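Local coordinates for protein inositol 2-dehydrogenase (PDB 4HKT) that oxidises myo-inositol to scyllo-inosose (2-keto-myo-inositol) with NAD+ as the hydride acceptor, the first step of myo-inositol breakdown, at residues R230-V242 against P270-E282. Numbering follows the deposited sequence. Where two conformers were deposited one is given.
With EDO (1,2-ethanediol), chain C.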
ATOM      1  N   ARG B 230      18.233 -13.489  12.146  1.00 16.70           N
ATOM      2  CA  ARG B 230      17.588 -14.662  12.677  1.00 18.81           C
ATOM      3  C   ARG B 230      16.235 -14.419  13.367  1.00 17.86           C
ATOM      4  O   ARG B 230      15.557 -15.394  13.673  1.00 20.27           O
ATOM      5  CB  ARG B 230      18.519 -15.378  13.655  1.00 17.30           C
ATOM      6  CG  ARG B 230      19.560 -16.287  13.015  1.00 18.66           C
ATOM      7  CD  ARG B 230      18.941 -17.372  12.157  1.00 18.26           C
ATOM      8  NE  ARG B 230      19.880 -18.430  11.855  1.00 17.61           N
ATOM      9  CZ  ARG B 230      19.619 -19.482  11.102  1.00 17.29           C
ATOM     10  NH1 ARG B 230      18.413 -19.638  10.577  1.00 18.22           N
ATOM     11  NH2 ARG B 230      20.564 -20.390  10.874  1.00 17.39           N
ATOM     12  N   ARG B 231      15.856 -13.176  13.663  1.00 18.11           N
ATOM     13  CA  ARG B 231      14.668 -12.907  14.483  0.50 17.59           C
ATOM     14  C   ARG B 231      13.983 -11.621  14.071  1.00 19.88           C
ATOM     15  O   ARG B 231      14.615 -10.536  14.047  1.00 18.65           O
ATOM     16  CB  ARG B 231      15.030 -12.788  15.975  0.50 16.71           C
ATOM     17  CG  ARG B 231      13.820 -12.584  16.902  0.50 15.41           C
ATOM     18  CD  ARG B 231      13.581 -11.150  17.383  0.50 14.15           C
ATOM     19  NE  ARG B 231      14.673 -10.643  18.250  0.50 12.62           N
ATOM     20  CZ  ARG B 231      15.619  -9.798  17.826  0.50 12.84           C
ATOM     21  NH1 ARG B 231      15.585  -9.361  16.552  0.50 12.27           N
ATOM     22  NH2 ARG B 231      16.592  -9.374  18.645  0.50 11.54           N
ATOM     23  N   ALA B 232      12.681 -11.736  13.758  1.00 18.35           N
ATOM     24  CA  ALA B 232      11.809 -10.599  13.463  1.00 18.30           C
ATOM     25  C   ALA B 232      10.471 -10.850  14.160  1.00 20.31           C
ATOM     26  O   ALA B 232       9.816 -11.851  13.862  1.00 18.92           O
ATOM     27  CB  ALA B 232      11.589 -10.492  11.978  1.00 19.38           C
ATOM     28  N   THR B 233      10.058  -9.945  15.032  1.00 19.64           N
ATOM     29  CA  THR B 233       8.796 -10.109  15.778  1.00 21.04           C
ATOM     30  C   THR B 233       7.574 -10.129  14.863  1.00 22.03           C
ATOM     31  O   THR B 233       6.569 -10.760  15.185  1.00 21.47           O
ATOM     32  CB  THR B 233       8.588  -9.026  16.840  1.00 20.88           C
ATOM     33  OG1 THR B 233       8.619  -7.707  16.252  1.00 19.64           O
ATOM     34  CG2 THR B 233       9.610  -9.153  17.882  1.00 21.42           C
ATOM     35  N   TYR B 234       7.710  -9.483  13.711  1.00 19.40           N
ATOM     36  CA  TYR B 234       6.632  -9.352  12.732  1.00 20.14           C
ATOM     37  C   TYR B 234       6.495 -10.546  11.761  1.00 20.60           C
ATOM     38  O   TYR B 234       5.611 -10.568  10.883  1.00 23.58           O
ATOM     39  CB  TYR B 234       6.765  -8.003  12.002  1.00 19.27           C
ATOM     40  CG  TYR B 234       8.158  -7.683  11.511  1.00 19.07           C
ATOM     41  CD1 TYR B 234       8.553  -8.053  10.246  1.00 20.55           C
ATOM     42  CD2 TYR B 234       9.089  -7.028  12.326  1.00 19.99           C
ATOM     43  CE1 TYR B 234       9.835  -7.792   9.790  1.00 21.47           C
ATOM     44  CE2 TYR B 234      10.378  -6.745  11.875  1.00 19.88           C
ATOM     45  CZ  TYR B 234      10.731  -7.137  10.604  1.00 21.48           C
ATOM     46  OH  TYR B 234      11.973  -6.860  10.108  1.00 27.43           O
ATOM     47  N   GLY B 235       7.310 -11.579  11.935  1.00 22.30           N
ATOM     48  CA  GLY B 235       7.174 -12.778  11.117  1.00 21.55           C
ATOM     49  C   GLY B 235       8.253 -12.956  10.038  1.00 20.69           C
ATOM     50  O   GLY B 235       9.356 -12.416  10.131  1.00 19.55           O
ATOM     51  N   TYR B 236       7.933 -13.776   9.050  1.00 18.26           N
ATOM     52  CA  TYR B 236       8.873 -14.270   8.096  1.00 18.68           C
ATOM     53  C   TYR B 236       9.026 -13.249   6.958  1.00 19.37           C
ATOM     54  O   TYR B 236       8.170 -13.153   6.078  1.00 20.17           O
ATOM     55  CB  TYR B 236       8.391 -15.606   7.572  1.00 19.81           C
ATOM     56  CG  TYR B 236       9.387 -16.472   6.829  1.00 21.53           C
ATOM     57  CD1 TYR B 236      10.762 -16.410   7.094  1.00 22.60           C
ATOM     58  CD2 TYR B 236       8.938 -17.415   5.894  1.00 22.42           C
ATOM     59  CE1 TYR B 236      11.645 -17.253   6.452  1.00 24.43           C
ATOM     60  CE2 TYR B 236       9.802 -18.258   5.256  1.00 23.10           C
ATOM     61  CZ  TYR B 236      11.152 -18.180   5.536  1.00 24.66           C
ATOM     62  OH  TYR B 236      11.997 -19.037   4.897  1.00 27.24           O
ATOM     63  N   ASP B 237      10.078 -12.452   7.043  1.00 18.21           N
ATOM     64  CA  ASP B 237      10.331 -11.359   6.104  1.00 18.54           C
ATOM     65  C   ASP B 237      11.075 -11.896   4.900  1.00 17.33           C
ATOM     66  O   ASP B 237      12.122 -12.444   5.042  1.00 18.64           O
ATOM     67  CB  ASP B 237      11.139 -10.261   6.825  1.00 18.28           C
ATOM     68  CG  ASP B 237      11.204  -8.947   6.055  1.00 19.59           C
ATOM     69  OD1 ASP B 237      10.760  -8.867   4.868  1.00 19.46           O
ATOM     70  OD2 ASP B 237      11.729  -7.989   6.662  1.00 21.21           O
ATOM     71  N   GLN B 238      10.488 -11.793   3.720  1.00 18.29           N
ATOM     72  CA  GLN B 238      11.049 -12.381   2.525  1.00 18.68           C
ATOM     73  C   GLN B 238      10.834 -11.413   1.380  1.00 19.56           C
ATOM     74  O   GLN B 238       9.838 -11.494   0.666  1.00 18.43           O
ATOM     75  CB  GLN B 238      10.359 -13.725   2.175  1.00 18.94           C
ATOM     76  CG  GLN B 238      10.453 -14.826   3.225  1.00 19.65           C
ATOM     77  CD  GLN B 238      11.775 -15.521   3.167  1.00 20.11           C
ATOM     78  OE1 GLN B 238      11.964 -16.449   2.384  1.00 20.24           O
ATOM     79  NE2 GLN B 238      12.703 -15.096   4.008  1.00 19.09           N
ATOM     80  N   ARG B 239      11.764 -10.481   1.202  1.00 20.06           N
ATOM     81  CA  ARG B 239      11.644  -9.485   0.135  1.00 19.06           C
ATOM     82  C   ARG B 239      12.755  -9.570  -0.874  1.00 17.61           C
ATOM     83  O   ARG B 239      13.880  -9.909  -0.545  1.00 19.11           O
ATOM     84  CB  ARG B 239      11.636  -8.103   0.724  1.00 19.73           C
ATOM     85  CG  ARG B 239      10.297  -7.741   1.326  1.00 20.27           C
ATOM     86  CD  ARG B 239      10.463  -6.406   2.013  1.00 21.53           C
ATOM     87  NE  ARG B 239      11.088  -6.532   3.318  1.00 20.43           N
ATOM     88  CZ  ARG B 239      11.829  -5.586   3.905  1.00 22.04           C
ATOM     89  NH1 ARG B 239      12.110  -4.460   3.279  1.00 20.73           N
ATOM     90  NH2 ARG B 239      12.310  -5.777   5.129  1.00 22.87           N
ATOM     91  N   ILE B 240      12.421  -9.270  -2.122  1.00 17.09           N
ATOM     92  CA  ILE B 240      13.423  -9.139  -3.159  1.00 16.89           C
ATOM     93  C   ILE B 240      13.076  -7.892  -3.968  1.00 17.18           C
ATOM     94  O   ILE B 240      11.896  -7.503  -4.124  1.00 14.90           O
ATOM     95  CB  ILE B 240      13.524 -10.358  -4.080  1.00 16.70           C
ATOM     96  CG1 ILE B 240      12.175 -10.607  -4.809  1.00 16.68           C
ATOM     97  CG2 ILE B 240      13.939 -11.596  -3.296  1.00 16.70           C
ATOM     98  CD1 ILE B 240      12.283 -11.613  -5.939  1.00 15.96           C
ATOM     99  N   GLU B 241      14.121  -7.285  -4.471  1.00 17.56           N
ATOM    100  CA  GLU B 241      14.009  -6.079  -5.276  1.00 18.73           C
ATOM    101  C   GLU B 241      15.118  -6.058  -6.295  1.00 17.65           C
ATOM    102  O   GLU B 241      16.279  -6.423  -5.976  1.00 19.66           O
ATOM    103  CB  GLU B 241      14.060  -4.846  -4.377  1.00 21.92           C
ATOM    104  CG  GLU B 241      13.913  -3.570  -5.207  1.00 26.28           C
ATOM    105  CD  GLU B 241      14.099  -2.275  -4.435  1.00 32.14           C
ATOM    106  OE1 GLU B 241      14.417  -2.299  -3.235  1.00 33.20           O
ATOM    107  OE2 GLU B 241      13.900  -1.210  -5.071  1.00 38.96           O
ATOM    108  N   VAL B 242      14.798  -5.628  -7.523  1.00 15.63           N
ATOM    109  CA  VAL B 242      15.765  -5.583  -8.591  1.00 15.69           C
ATOM    110  C   VAL B 242      15.646  -4.246  -9.349  1.00 16.81           C
ATOM    111  O   VAL B 242      14.584  -3.927  -9.935  1.00 16.09           O
ATOM    112  CB  VAL B 242      15.593  -6.743  -9.578  1.00 15.51           C
ATOM    113  CG1 VAL B 242      16.705  -6.689 -10.614  1.00 15.69           C
ATOM    114  CG2 VAL B 242      15.593  -8.078  -8.859  1.00 16.15           C
ATOM    115  N   PRO B 270      -2.167  -7.178   9.537  1.00 21.23           N
ATOM    116  CA  PRO B 270      -1.624  -8.309  10.312  1.00 23.74           C
ATOM    117  C   PRO B 270      -0.129  -8.538  10.061  1.00 24.63           C
ATOM    118  O   PRO B 270       0.404  -8.117   9.029  1.00 24.58           O
ATOM    119  CB  PRO B 270      -2.444  -9.526   9.830  1.00 24.00           C
ATOM    120  CG  PRO B 270      -3.676  -8.931   9.237  1.00 24.25           C
ATOM    121  CD  PRO B 270      -3.225  -7.635   8.607  1.00 22.97           C
ATOM    122  N   PRO B 271       0.542  -9.195  11.008  1.00 24.78           N
ATOM    123  CA  PRO B 271       1.911  -9.614  10.753  1.00 24.63           C
ATOM    124  C   PRO B 271       1.992 -10.613   9.620  1.00 21.45           C
ATOM    125  O   PRO B 271       0.969 -11.032   9.036  1.00 21.95           O
ATOM    126  CB  PRO B 271       2.343 -10.239  12.105  1.00 26.21           C
ATOM    127  CG  PRO B 271       1.052 -10.702  12.717  1.00 26.20           C
ATOM    128  CD  PRO B 271       0.092  -9.594  12.358  1.00 26.80           C
ATOM    129  N   LEU B 272       3.212 -10.996   9.290  1.00 20.48           N
ATOM    130  CA  LEU B 272       3.469 -11.901   8.184  1.00 18.53           C
ATOM    131  C   LEU B 272       3.211 -13.363   8.588  1.00 20.34           C
ATOM    132  O   LEU B 272       2.823 -13.661   9.745  1.00 19.60           O
ATOM    133  CB  LEU B 272       4.934 -11.744   7.776  1.00 18.71           C
ATOM    134  CG  LEU B 272       5.333 -10.274   7.539  1.00 18.71           C
ATOM    135  CD1 LEU B 272       6.809 -10.149   7.168  1.00 20.30           C
ATOM    136  CD2 LEU B 272       4.449  -9.645   6.479  1.00 18.00           C
ATOM    137  N   HIS B 273       3.477 -14.265   7.650  1.00 19.57           N
ATOM    138  CA  HIS B 273       3.461 -15.681   7.928  1.00 22.51           C
ATOM    139  C   HIS B 273       4.467 -16.017   9.018  1.00 26.27           C
ATOM    140  O   HIS B 273       5.560 -15.400   9.100  1.00 25.42           O
ATOM    141  CB  HIS B 273       3.826 -16.478   6.671  1.00 23.17           C
ATOM    142  CG  HIS B 273       2.781 -16.469   5.591  1.00 24.49           C
ATOM    143  ND1 HIS B 273       1.745 -17.388   5.544  1.00 26.35           N
ATOM    144  CD2 HIS B 273       2.648 -15.698   4.489  1.00 23.64           C
ATOM    145  CE1 HIS B 273       1.023 -17.174   4.459  1.00 26.26           C
ATOM    146  NE2 HIS B 273       1.551 -16.155   3.804  1.00 26.18           N
ATOM    147  N   ASP B 274       4.136 -16.993   9.862  1.00 29.23           N
ATOM    148  CA  ASP B 274       5.078 -17.430  10.879  1.00 34.13           C
ATOM    149  C   ASP B 274       6.351 -17.889  10.220  1.00 36.75           C
ATOM    150  O   ASP B 274       7.407 -17.317  10.496  1.00 36.44           O
ATOM    151  CB  ASP B 274       4.527 -18.555  11.759  1.00 40.31           C
ATOM    152  CG  ASP B 274       3.384 -18.089  12.646  1.00 41.92           C
ATOM    153  OD1 ASP B 274       3.343 -16.892  12.983  1.00 43.16           O
ATOM    154  OD2 ASP B 274       2.523 -18.917  12.970  1.00 47.54           O
ATOM    155  N   PHE B 275       6.265 -18.900   9.346  1.00 32.83           N
ATOM    156  CA  PHE B 275       7.501 -19.466   8.748  1.00 33.94           C
ATOM    157  C   PHE B 275       7.239 -20.078   7.357  1.00 33.34           C
ATOM    158  O   PHE B 275       6.241 -19.752   6.709  1.00 31.52           O
ATOM    159  CB  PHE B 275       8.161 -20.455   9.734  1.00 34.09           C
ATOM    160  CG  PHE B 275       9.690 -20.534   9.657  1.00 34.91           C
ATOM    161  CD1 PHE B 275      10.463 -19.669   8.858  1.00 36.31           C
ATOM    162  CD2 PHE B 275      10.358 -21.500  10.407  1.00 36.64           C
ATOM    163  CE1 PHE B 275      11.860 -19.788   8.812  1.00 35.25           C
ATOM    164  CE2 PHE B 275      11.744 -21.610  10.375  1.00 36.63           C
ATOM    165  CZ  PHE B 275      12.495 -20.758   9.578  1.00 35.87           C
ATOM    166  N   PHE B 276       8.152 -20.912   6.873  1.00 32.78           N
ATOM    167  CA  PHE B 276       8.078 -21.388   5.505  1.00 32.61           C
ATOM    168  C   PHE B 276       6.849 -22.266   5.264  1.00 32.95           C
ATOM    169  O   PHE B 276       6.342 -22.320   4.142  1.00 33.20           O
ATOM    170  CB  PHE B 276       9.375 -22.126   5.122  1.00 32.12           C
ATOM    171  CG  PHE B 276       9.667 -23.336   5.972  1.00 32.49           C
ATOM    172  CD1 PHE B 276       8.925 -24.522   5.812  1.00 32.87           C
ATOM    173  CD2 PHE B 276      10.671 -23.297   6.953  1.00 32.78           C
ATOM    174  CE1 PHE B 276       9.184 -25.624   6.612  1.00 32.36           C
ATOM    175  CE2 PHE B 276      10.935 -24.411   7.745  1.00 33.26           C
ATOM    176  CZ  PHE B 276      10.195 -25.571   7.572  1.00 30.77           C
HETATM  177  N   MSE B 277       6.362 -22.914   6.327  1.00 32.44           N
HETATM  178  CA  MSE B 277       5.253 -23.858   6.246  1.00 35.06           C
HETATM  179  C   MSE B 277       4.090 -23.240   5.528  1.00 32.64           C
HETATM  180  O   MSE B 277       3.531 -23.858   4.629  1.00 31.94           O
HETATM  181  CB  MSE B 277       4.775 -24.363   7.616  1.00 37.58           C
HETATM  182  CG  MSE B 277       5.807 -25.234   8.357  1.00 40.65           C
HETATM  183 SE   MSE B 277       7.242 -24.192   9.243  1.00 44.15          SE
HETATM  184  CE  MSE B 277       6.140 -23.292  10.629  1.00 45.74           C
ATOM    185  N   THR B 278       3.686 -22.038   5.913  1.00 29.89           N
ATOM    186  CA  THR B 278       2.563 -21.420   5.223  1.00 29.05           C
ATOM    187  C   THR B 278       2.977 -20.399   4.192  1.00 25.60           C
ATOM    188  O   THR B 278       2.234 -20.181   3.259  1.00 26.28           O
ATOM    189  CB  THR B 278       1.500 -20.799   6.138  1.00 31.06           C
ATOM    190  OG1 THR B 278       2.106 -19.897   7.048  1.00 31.47           O
ATOM    191  CG2 THR B 278       0.705 -21.881   6.889  1.00 34.35           C
ATOM    192  N   ARG B 279       4.138 -19.763   4.332  1.00 22.78           N
ATOM    193  CA  ARG B 279       4.540 -18.755   3.335  1.00 21.02           C
ATOM    194  C   ARG B 279       4.702 -19.394   1.955  1.00 21.75           C
ATOM    195  O   ARG B 279       4.325 -18.790   0.925  1.00 23.70           O
ATOM    196  CB  ARG B 279       5.857 -17.996   3.733  1.00 19.47           C
ATOM    197  CG  ARG B 279       6.521 -17.233   2.568  1.00 19.43           C
ATOM    198  CD  ARG B 279       5.770 -15.967   2.172  1.00 18.96           C
ATOM    199  NE  ARG B 279       6.347 -15.195   1.063  1.00 19.82           N
ATOM    200  CZ  ARG B 279       6.250 -15.509  -0.232  1.00 19.90           C
ATOM    201  NH1 ARG B 279       5.590 -16.595  -0.615  1.00 19.53           N
ATOM    202  NH2 ARG B 279       6.797 -14.738  -1.159  1.00 20.45           N
ATOM    203  N   TYR B 280       5.244 -20.603   1.914  1.00 20.75           N
ATOM    204  CA  TYR B 280       5.625 -21.192   0.631  1.00 21.50           C
ATOM    205  C   TYR B 280       4.780 -22.378   0.112  1.00 23.45           C
ATOM    206  O   TYR B 280       5.212 -23.107  -0.786  1.00 23.71           O
ATOM    207  CB  TYR B 280       7.119 -21.538   0.673  1.00 21.93           C
ATOM    208  CG  TYR B 280       8.000 -20.275   0.637  1.00 22.08           C
ATOM    209  CD1 TYR B 280       7.950 -19.404  -0.439  1.00 20.89           C
ATOM    210  CD2 TYR B 280       8.901 -19.991   1.673  1.00 22.06           C
ATOM    211  CE1 TYR B 280       8.733 -18.253  -0.479  1.00 20.43           C
ATOM    212  CE2 TYR B 280       9.711 -18.860   1.641  1.00 21.61           C
ATOM    213  CZ  TYR B 280       9.618 -17.991   0.571  1.00 21.63           C
ATOM    214  OH  TYR B 280      10.394 -16.863   0.535  1.00 21.06           O
ATOM    215  N   THR B 281       3.553 -22.511   0.599  1.00 26.29           N
ATOM    216  CA  THR B 281       2.685 -23.616   0.161  1.00 28.04           C
ATOM    217  C   THR B 281       2.526 -23.702  -1.375  1.00 27.05           C
ATOM    218  O   THR B 281       2.705 -24.789  -1.946  1.00 23.03           O
ATOM    219  CB  THR B 281       1.312 -23.592   0.827  1.00 29.81           C
ATOM    220  OG1 THR B 281       0.560 -22.523   0.282  1.00 41.54           O
ATOM    221  CG2 THR B 281       1.429 -23.408   2.317  1.00 27.08           C
ATOM    222  N   GLU B 282       2.265 -22.584  -2.048  1.00 24.12           N
ATOM    223  CA  GLU B 282       2.184 -22.618  -3.498  1.00 27.06           C
ATOM    224  C   GLU B 282       3.535 -22.986  -4.107  1.00 24.75           C
ATOM    225  O   GLU B 282       3.615 -23.712  -5.116  1.00 22.48           O
ATOM    226  CB  GLU B 282       1.681 -21.288  -4.078  1.00 29.94           C
ATOM    227  CG  GLU B 282       0.214 -20.998  -3.812  1.00 34.72           C
ATOM    228  CD  GLU B 282      -0.113 -19.550  -4.061  1.00 39.16           C
ATOM    229  OE1 GLU B 282      -0.564 -19.227  -5.178  1.00 43.64           O
ATOM    230  OE2 GLU B 282       0.134 -18.736  -3.151  1.00 44.66           O
TER
HETATM  231  C1  EDO C 401       8.853  -1.320  -7.003  1.00 30.09           C
HETATM  232  O1  EDO C 401       8.314  -1.048  -5.701  1.00 29.49           O
HETATM  233  C2  EDO C 401      10.372  -1.492  -6.916  1.00 33.45           C
HETATM  234  O2  EDO C 401      11.024  -0.245  -6.633  1.00 39.56           O
HETATM  235  O   HOH W   1       5.608 -14.110   5.232  1.00 21.51           O
HETATM  236  O   HOH W   2       7.314 -12.266  -0.064  1.00 20.46           O
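Leu272 N gives its hydrogen to Tyr234 O at 2.9 Å, and two residues on, Tyr236 N returns a bond to His273 O, also 2.9 Å. Between them, at phi 106°, any side chain on Gly235 would run into Leu272 CB and His273 O. Water 1 donates to Tyr236 O and accepts from His273 N. Asp274 O, buried against Tyr236 CB, has no polar partner in the model.

Tyr236 contributes more buried surface than any other residue here. With CG opposite the backbone N (chi1 -165°), it puts its ring against the Phe275-Phe276 backbone at the start of helix 276-279. Phe275 meets the tyrosine edge-to-face, planes 83° apart, Phe275 CD1 lying 3.5 Å above the centre of the Tyr236 ring. On the opposite face lies the Gln238 amide, CD offset toward the rim. Arg279 CB sits 3.8 Å from Tyr236 CD2 at the ring edge, while Tyr280 CE2 reaches Tyr236 CE2 at 3.7 Å. A leucine in place of Tyr236 would probably deprive the Phe275 edge of its aromatic face and open a gap between Gln238 and the helix start.

Tyr280 OH donates to Gln238 OE1, but the modelled 2.5 Å is very short and doubtful. Gln238 bends at chi2, and NE2 donates to Asp237 O at 2.9 Å, from above the carbonyl plane. Arg279 CG lies over the centre of the Tyr280 ring; Arg279 NH2 reaches Gln238 O through water 2, and Arg279 NH1 forms a salt bridge with Asp126.

This structural packing ties the loop entering strand 237-244, in the mixed sheet of the Gfo/Idh/MocA C-terminal domain, to the connection from strand 266-269 into helix 281-297. Phe129 of helix 127-137 packs against Arg279 and Tyr280, and Tyr267 of a second subunit against Leu272.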